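Local coordinates for protein molybdopterin adenylyltransferase (PDB 4LHB) that catalyses the adenylation of molybdopterin by ATP, a step in molybdenum-cofactor biosynthesis, and works as a homohexamer, at residues 30-43 with 59-73. Sequence-based numbering, arbitrary orientation.
Sequences TFKFGVITVSDKGA and LSKLGEHVYYKIVPD
L59, near the C-terminal end of helix 51-60, lays its CB over one face of the F33 ring, 3.4 Å from CZ. F33 reaches this slot because CG sits between its backbone N and carbonyl carbon (chi1 79°). Further along, L62 O accepts a hydrogen bond from T30 OG1, in the carbonyl plane and on a lone pair, and G63 CA rests on the F31 ring as a CH-pi contact, 3.8 Å from its centroid. The chain then runs parallel to strand 32-38, a worked example of the beta-alpha-beta crossover. E64 and K32 lie side by side, OE1 3.2 Å from CE, with NZ beyond salt-bridge range. H65 CA covers the opposite face of F33. F33 pairs with H65 and V35 with Y68, leaving V66 as the extra residue of a beta bulge; its N donates to F33 O, almost straight (176°). The Y68 ring offers its edge to T37 CG2, and its OH bonds D49. Next, I70 CG2 touches T37 OG1 at 3.4 Å, while V71 CG2 meets I36 CG2 on the face covered by helix 75-87. Just past the strand, P72 packs on A43 CB, and D73 N bonds D40 OD2 (2.9 Å) from above the carboxylate plane. Q150 NE2 of a second subunit hydrogen-bonds to that oxygen and to D73 O. Apolar contacts and backbone bonds thus unite the strands, while D40 ties the turns following them to the neighbouring subunit.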
loop_
_atom_site.group_PDB
_atom_site.type_symbol
_atom_site.label_atom_id
_atom_site.label_comp_id
_atom_site.label_asym_id
_atom_site.label_seq_id
_atom_site.Cartn_x
_atom_site.Cartn_y
_atom_site.Cartn_z
ATOM N N THR C 30 27.309 -17.382 -16.729
ATOM C CA THR C 30 26.078 -17.236 -17.540
ATOM C C THR C 30 24.757 -17.574 -16.788
ATOM O O THR C 30 24.739 -18.357 -15.847
ATOM C CB THR C 30 26.151 -18.141 -18.755
ATOM O OG1 THR C 30 25.079 -17.806 -19.664
ATOM C CG2 THR C 30 26.133 -19.618 -18.285
ATOM N N PHE C 31 23.643 -17.044 -17.272
ATOM C CA PHE C 31 22.330 -17.277 -16.633
ATOM C C PHE C 31 21.362 -18.124 -17.465
ATOM O O PHE C 31 21.527 -18.334 -18.679
ATOM C CB PHE C 31 21.659 -15.932 -16.367
ATOM C CG PHE C 31 21.398 -15.168 -17.609
ATOM C CD1 PHE C 31 20.182 -15.292 -18.274
ATOM C CD2 PHE C 31 22.363 -14.373 -18.138
ATOM C CE1 PHE C 31 19.930 -14.590 -19.447
ATOM C CE2 PHE C 31 22.127 -13.674 -19.323
ATOM C CZ PHE C 31 20.907 -13.777 -19.987
ATOM N N LYS C 32 20.308 -18.558 -16.801
ATOM C CA LYS C 32 19.223 -19.228 -17.489
ATOM C C LYS C 32 18.057 -18.253 -17.643
ATOM O O LYS C 32 17.853 -17.392 -16.795
ATOM C CB LYS C 32 18.844 -20.487 -16.731
ATOM C CG LYS C 32 19.859 -21.594 -16.908
ATOM C CD LYS C 32 20.057 -22.391 -15.639
ATOM C CE LYS C 32 20.782 -23.713 -15.929
ATOM N NZ LYS C 32 20.634 -24.737 -14.848
ATOM N N PHE C 33 17.321 -18.349 -18.748
ATOM C CA PHE C 33 16.122 -17.531 -18.917
ATOM C C PHE C 33 14.866 -18.172 -19.513
ATOM O O PHE C 33 14.920 -19.193 -20.225
ATOM C CB PHE C 33 16.441 -16.281 -19.689
ATOM C CG PHE C 33 16.550 -16.487 -21.140
ATOM C CD1 PHE C 33 15.513 -16.114 -21.989
ATOM C CD2 PHE C 33 17.705 -17.029 -21.690
ATOM C CE1 PHE C 33 15.625 -16.271 -23.367
ATOM C CE2 PHE C 33 17.819 -17.197 -23.067
ATOM C CZ PHE C 33 16.779 -16.811 -23.911
ATOM N N GLY C 34 13.737 -17.540 -19.168
ATOM C CA GLY C 34 12.413 -17.930 -19.622
ATOM C C GLY C 34 11.758 -16.766 -20.324
ATOM O O GLY C 34 12.095 -15.606 -20.085
ATOM N N VAL C 35 10.828 -17.085 -21.210
ATOM C CA VAL C 35 10.060 -16.082 -21.922
ATOM C C VAL C 35 8.587 -16.478 -21.824
ATOM O O VAL C 35 8.217 -17.684 -21.952
ATOM C CB VAL C 35 10.498 -16.064 -23.381
ATOM C CG1 VAL C 35 9.813 -14.983 -24.181
ATOM C CG2 VAL C 35 11.993 -15.884 -23.450
ATOM N N ILE C 36 7.737 -15.483 -21.567
ATOM C CA ILE C 36 6.282 -15.699 -21.516
ATOM C C ILE C 36 5.608 -14.617 -22.349
ATOM O O ILE C 36 5.740 -13.434 -22.064
ATOM C CB ILE C 36 5.767 -15.676 -20.077
ATOM C CG1 ILE C 36 6.416 -16.807 -19.267
ATOM C CG2 ILE C 36 4.256 -15.815 -20.067
ATOM C CD1 ILE C 36 6.432 -16.658 -17.731
ATOM N N THR C 37 4.909 -14.990 -23.405
ATOM C CA THR C 37 4.181 -13.954 -24.137
ATOM C C THR C 37 2.728 -14.046 -23.654
ATOM O O THR C 37 2.172 -15.127 -23.576
ATOM C CB THR C 37 4.349 -14.058 -25.687
ATOM O OG1 THR C 37 3.305 -14.839 -26.241
ATOM C CG2 THR C 37 5.637 -14.693 -26.056
ATOM N N VAL C 38 2.152 -12.935 -23.233
ATOM C CA VAL C 38 0.776 -12.972 -22.768
ATOM C C VAL C 38 -0.172 -12.289 -23.785
ATOM O O VAL C 38 -0.058 -11.074 -24.076
ATOM C CB VAL C 38 0.631 -12.483 -21.291
ATOM C CG1 VAL C 38 1.987 -12.485 -20.555
ATOM C CG2 VAL C 38 -0.061 -11.151 -21.185
ATOM N N SER C 39 -1.080 -13.111 -24.341
ATOM C CA SER C 39 -1.944 -12.721 -25.472
ATOM C C SER C 39 -3.145 -13.665 -25.609
ATOM O O SER C 39 -2.979 -14.866 -25.906
ATOM C CB SER C 39 -1.165 -12.759 -26.807
ATOM O OG SER C 39 -1.904 -12.158 -27.892
ATOM N N ASP C 40 -4.348 -13.124 -25.421
ATOM C CA ASP C 40 -5.559 -13.923 -25.616
ATOM C C ASP C 40 -5.543 -14.502 -27.035
ATOM O O ASP C 40 -5.605 -15.727 -27.203
ATOM C CB ASP C 40 -6.820 -13.105 -25.323
ATOM C CG ASP C 40 -7.184 -13.084 -23.837
ATOM O OD1 ASP C 40 -7.942 -12.192 -23.399
ATOM O OD2 ASP C 40 -6.736 -13.970 -23.083
ATOM N N LYS C 41 -5.376 -13.637 -28.035
ATOM C CA LYS C 41 -5.318 -14.078 -29.455
ATOM C C LYS C 41 -4.202 -15.112 -29.677
ATOM O O LYS C 41 -4.447 -16.210 -30.184
ATOM C CB LYS C 41 -5.225 -12.882 -30.435
ATOM C CG LYS C 41 -6.558 -12.100 -30.582
ATOM C CD LYS C 41 -6.530 -10.795 -31.428
ATOM C CE LYS C 41 -5.669 -9.680 -30.796
ATOM N NZ LYS C 41 -6.149 -8.269 -30.974
ATOM N N GLY C 42 -2.996 -14.799 -29.220
ATOM C CA GLY C 42 -1.882 -15.735 -29.328
ATOM C C GLY C 42 -2.088 -17.090 -28.675
ATOM O O GLY C 42 -1.790 -18.130 -29.277
ATOM N N ALA C 43 -2.577 -17.088 -27.437
ATOM C CA ALA C 43 -2.801 -18.346 -26.713
ATOM C C ALA C 43 -3.833 -19.270 -27.403
ATOM O O ALA C 43 -3.896 -20.468 -27.083
ATOM C CB ALA C 43 -3.237 -18.056 -25.281
ATOM N N LEU C 59 18.283 -13.129 -26.528
ATOM C CA LEU C 59 18.793 -13.427 -25.209
ATOM C C LEU C 59 19.538 -14.704 -25.251
ATOM O O LEU C 59 20.387 -14.936 -24.392
ATOM C CB LEU C 59 17.670 -13.500 -24.151
ATOM C CG LEU C 59 17.665 -12.299 -23.224
ATOM C CD1 LEU C 59 17.886 -11.044 -24.056
ATOM C CD2 LEU C 59 16.377 -12.241 -22.430
ATOM N N SER C 60 19.202 -15.559 -26.211
ATOM C CA SER C 60 19.948 -16.811 -26.395
ATOM C C SER C 60 21.437 -16.542 -26.713
ATOM O O SER C 60 22.271 -17.409 -26.516
ATOM C CB SER C 60 19.350 -17.656 -27.528
ATOM O OG SER C 60 18.358 -18.545 -27.072
ATOM N N LYS C 61 21.752 -15.356 -27.221
ATOM C CA LYS C 61 23.135 -14.927 -27.420
ATOM C C LYS C 61 23.920 -14.727 -26.151
ATOM O O LYS C 61 25.148 -14.778 -26.210
ATOM C CB LYS C 61 23.195 -13.629 -28.212
ATOM C CG LYS C 61 22.554 -13.734 -29.600
ATOM C CD LYS C 61 22.301 -12.347 -30.204
ATOM C CE LYS C 61 21.692 -12.450 -31.604
ATOM N NZ LYS C 61 21.459 -11.053 -32.091
ATOM N N LEU C 62 23.224 -14.517 -25.021
ATOM C CA LEU C 62 23.815 -14.228 -23.688
ATOM C C LEU C 62 23.551 -15.336 -22.584
ATOM O O LEU C 62 24.432 -15.656 -21.765
ATOM C CB LEU C 62 23.305 -12.854 -23.240
ATOM C CG LEU C 62 24.047 -11.497 -23.337
ATOM C CD1 LEU C 62 25.137 -11.473 -24.382
ATOM C CD2 LEU C 62 23.111 -10.294 -23.504
ATOM N N GLY C 63 22.366 -15.947 -22.549
ATOM C CA GLY C 63 22.067 -16.991 -21.528
ATOM C C GLY C 63 21.407 -18.219 -22.121
ATOM O O GLY C 63 21.067 -18.213 -23.254
ATOM N N GLU C 64 21.207 -19.263 -21.341
ATOM C CA GLU C 64 20.651 -20.508 -21.815
ATOM C C GLU C 64 19.092 -20.429 -21.729
ATOM O O GLU C 64 18.515 -20.219 -20.654
ATOM C CB GLU C 64 21.224 -21.642 -20.935
ATOM C CG GLU C 64 20.511 -23.009 -21.048
ATOM C CD GLU C 64 20.969 -24.070 -20.009
ATOM O OE1 GLU C 64 21.681 -23.738 -19.012
ATOM O OE2 GLU C 64 20.603 -25.264 -20.182
ATOM N N HIS C 65 18.408 -20.577 -22.848
ATOM C CA HIS C 65 16.931 -20.531 -22.888
ATOM C C HIS C 65 16.391 -21.752 -22.281
ATOM O O HIS C 65 16.676 -22.804 -22.786
ATOM C CB HIS C 65 16.494 -20.486 -24.333
ATOM C CG HIS C 65 15.003 -20.568 -24.548
ATOM N ND1 HIS C 65 14.100 -20.012 -23.696
ATOM C CD2 HIS C 65 14.271 -21.112 -25.592
ATOM C CE1 HIS C 65 12.869 -20.208 -24.180
ATOM N NE2 HIS C 65 12.978 -20.877 -25.334
ATOM N N VAL C 66 15.616 -21.662 -21.198
ATOM C CA VAL C 66 15.080 -22.879 -20.549
ATOM C C VAL C 66 13.552 -23.028 -20.546
ATOM O O VAL C 66 13.040 -24.018 -20.048
ATOM C CB VAL C 66 15.574 -22.997 -19.088
ATOM C CG1 VAL C 66 17.089 -23.054 -19.064
ATOM C CG2 VAL C 66 15.048 -21.841 -18.222
ATOM N N TYR C 67 12.815 -22.064 -21.084
ATOM C CA TYR C 67 11.341 -22.066 -20.962
ATOM C C TYR C 67 10.693 -21.061 -21.862
ATOM O O TYR C 67 11.124 -19.922 -21.923
ATOM C CB TYR C 67 10.918 -21.739 -19.529
ATOM C CG TYR C 67 9.441 -21.887 -19.254
ATOM C CD1 TYR C 67 8.952 -23.041 -18.682
ATOM C CD2 TYR C 67 8.519 -20.864 -19.562
ATOM C CE1 TYR C 67 7.599 -23.189 -18.416
ATOM C CE2 TYR C 67 7.179 -21.015 -19.317
ATOM C CZ TYR C 67 6.723 -22.185 -18.732
ATOM O OH TYR C 67 5.379 -22.370 -18.421
ATOM N N TYR C 68 9.626 -21.491 -22.521
ATOM C CA TYR C 68 8.753 -20.621 -23.338
ATOM C C TYR C 68 7.264 -21.088 -23.276
ATOM O O TYR C 68 6.988 -22.295 -23.235
ATOM C CB TYR C 68 9.245 -20.579 -24.758
ATOM C CG TYR C 68 8.329 -19.913 -25.721
ATOM C CD1 TYR C 68 7.979 -18.598 -25.578
ATOM C CD2 TYR C 68 7.838 -20.606 -26.822
ATOM C CE1 TYR C 68 7.145 -17.971 -26.492
ATOM C CE2 TYR C 68 6.991 -20.006 -27.735
ATOM C CZ TYR C 68 6.643 -18.690 -27.570
ATOM O OH TYR C 68 5.836 -18.107 -28.512
ATOM N N LYS C 69 6.328 -20.128 -23.209
ATOM C CA LYS C 69 4.907 -20.430 -23.202
ATOM C C LYS C 69 4.093 -19.222 -23.588
ATOM O O LYS C 69 4.488 -18.086 -23.265
ATOM C CB LYS C 69 4.463 -20.930 -21.852
ATOM C CG LYS C 69 3.020 -21.409 -21.853
ATOM C CD LYS C 69 2.800 -22.611 -20.941
ATOM C CE LYS C 69 1.370 -22.759 -20.382
ATOM N NZ LYS C 69 1.434 -23.485 -19.065
ATOM N N ILE C 70 2.990 -19.455 -24.326
ATOM C CA ILE C 70 2.072 -18.372 -24.730
ATOM C C ILE C 70 0.924 -18.602 -23.827
ATOM O O ILE C 70 0.447 -19.725 -23.750
ATOM C CB ILE C 70 1.550 -18.496 -26.165
ATOM C CG1 ILE C 70 2.709 -18.806 -27.115
ATOM C CG2 ILE C 70 0.849 -17.210 -26.626
ATOM C CD1 ILE C 70 2.711 -17.958 -28.395
ATOM N N VAL C 71 0.505 -17.583 -23.097
ATOM C CA VAL C 71 -0.628 -17.727 -22.158
ATOM C C VAL C 71 -1.674 -16.638 -22.413
ATOM O O VAL C 71 -1.375 -15.524 -22.845
ATOM C CB VAL C 71 -0.162 -17.681 -20.672
ATOM C CG1 VAL C 71 0.788 -18.833 -20.348
ATOM C CG2 VAL C 71 0.450 -16.324 -20.286
ATOM N N PRO C 72 -2.921 -16.936 -22.149
ATOM C CA PRO C 72 -3.914 -15.875 -22.248
ATOM C C PRO C 72 -3.668 -14.713 -21.262
ATOM O O PRO C 72 -2.910 -14.863 -20.314
ATOM C CB PRO C 72 -5.210 -16.593 -21.898
ATOM C CG PRO C 72 -4.777 -17.737 -21.096
ATOM C CD PRO C 72 -3.487 -18.186 -21.659
ATOM N N ASP C 73 -4.328 -13.579 -21.483
ATOM C CA ASP C 73 -4.201 -12.414 -20.611
ATOM C C ASP C 73 -4.989 -12.697 -19.359
ATOM O O ASP C 73 -6.049 -12.160 -19.152
ATOM C CB ASP C 73 -4.649 -11.122 -21.336
ATOM C CG ASP C 73 -3.827 -9.835 -20.900
ATOM O OD1 ASP C 73 -3.880 -8.882 -21.708
ATOM O OD2 ASP C 73 -3.139 -9.720 -19.795
#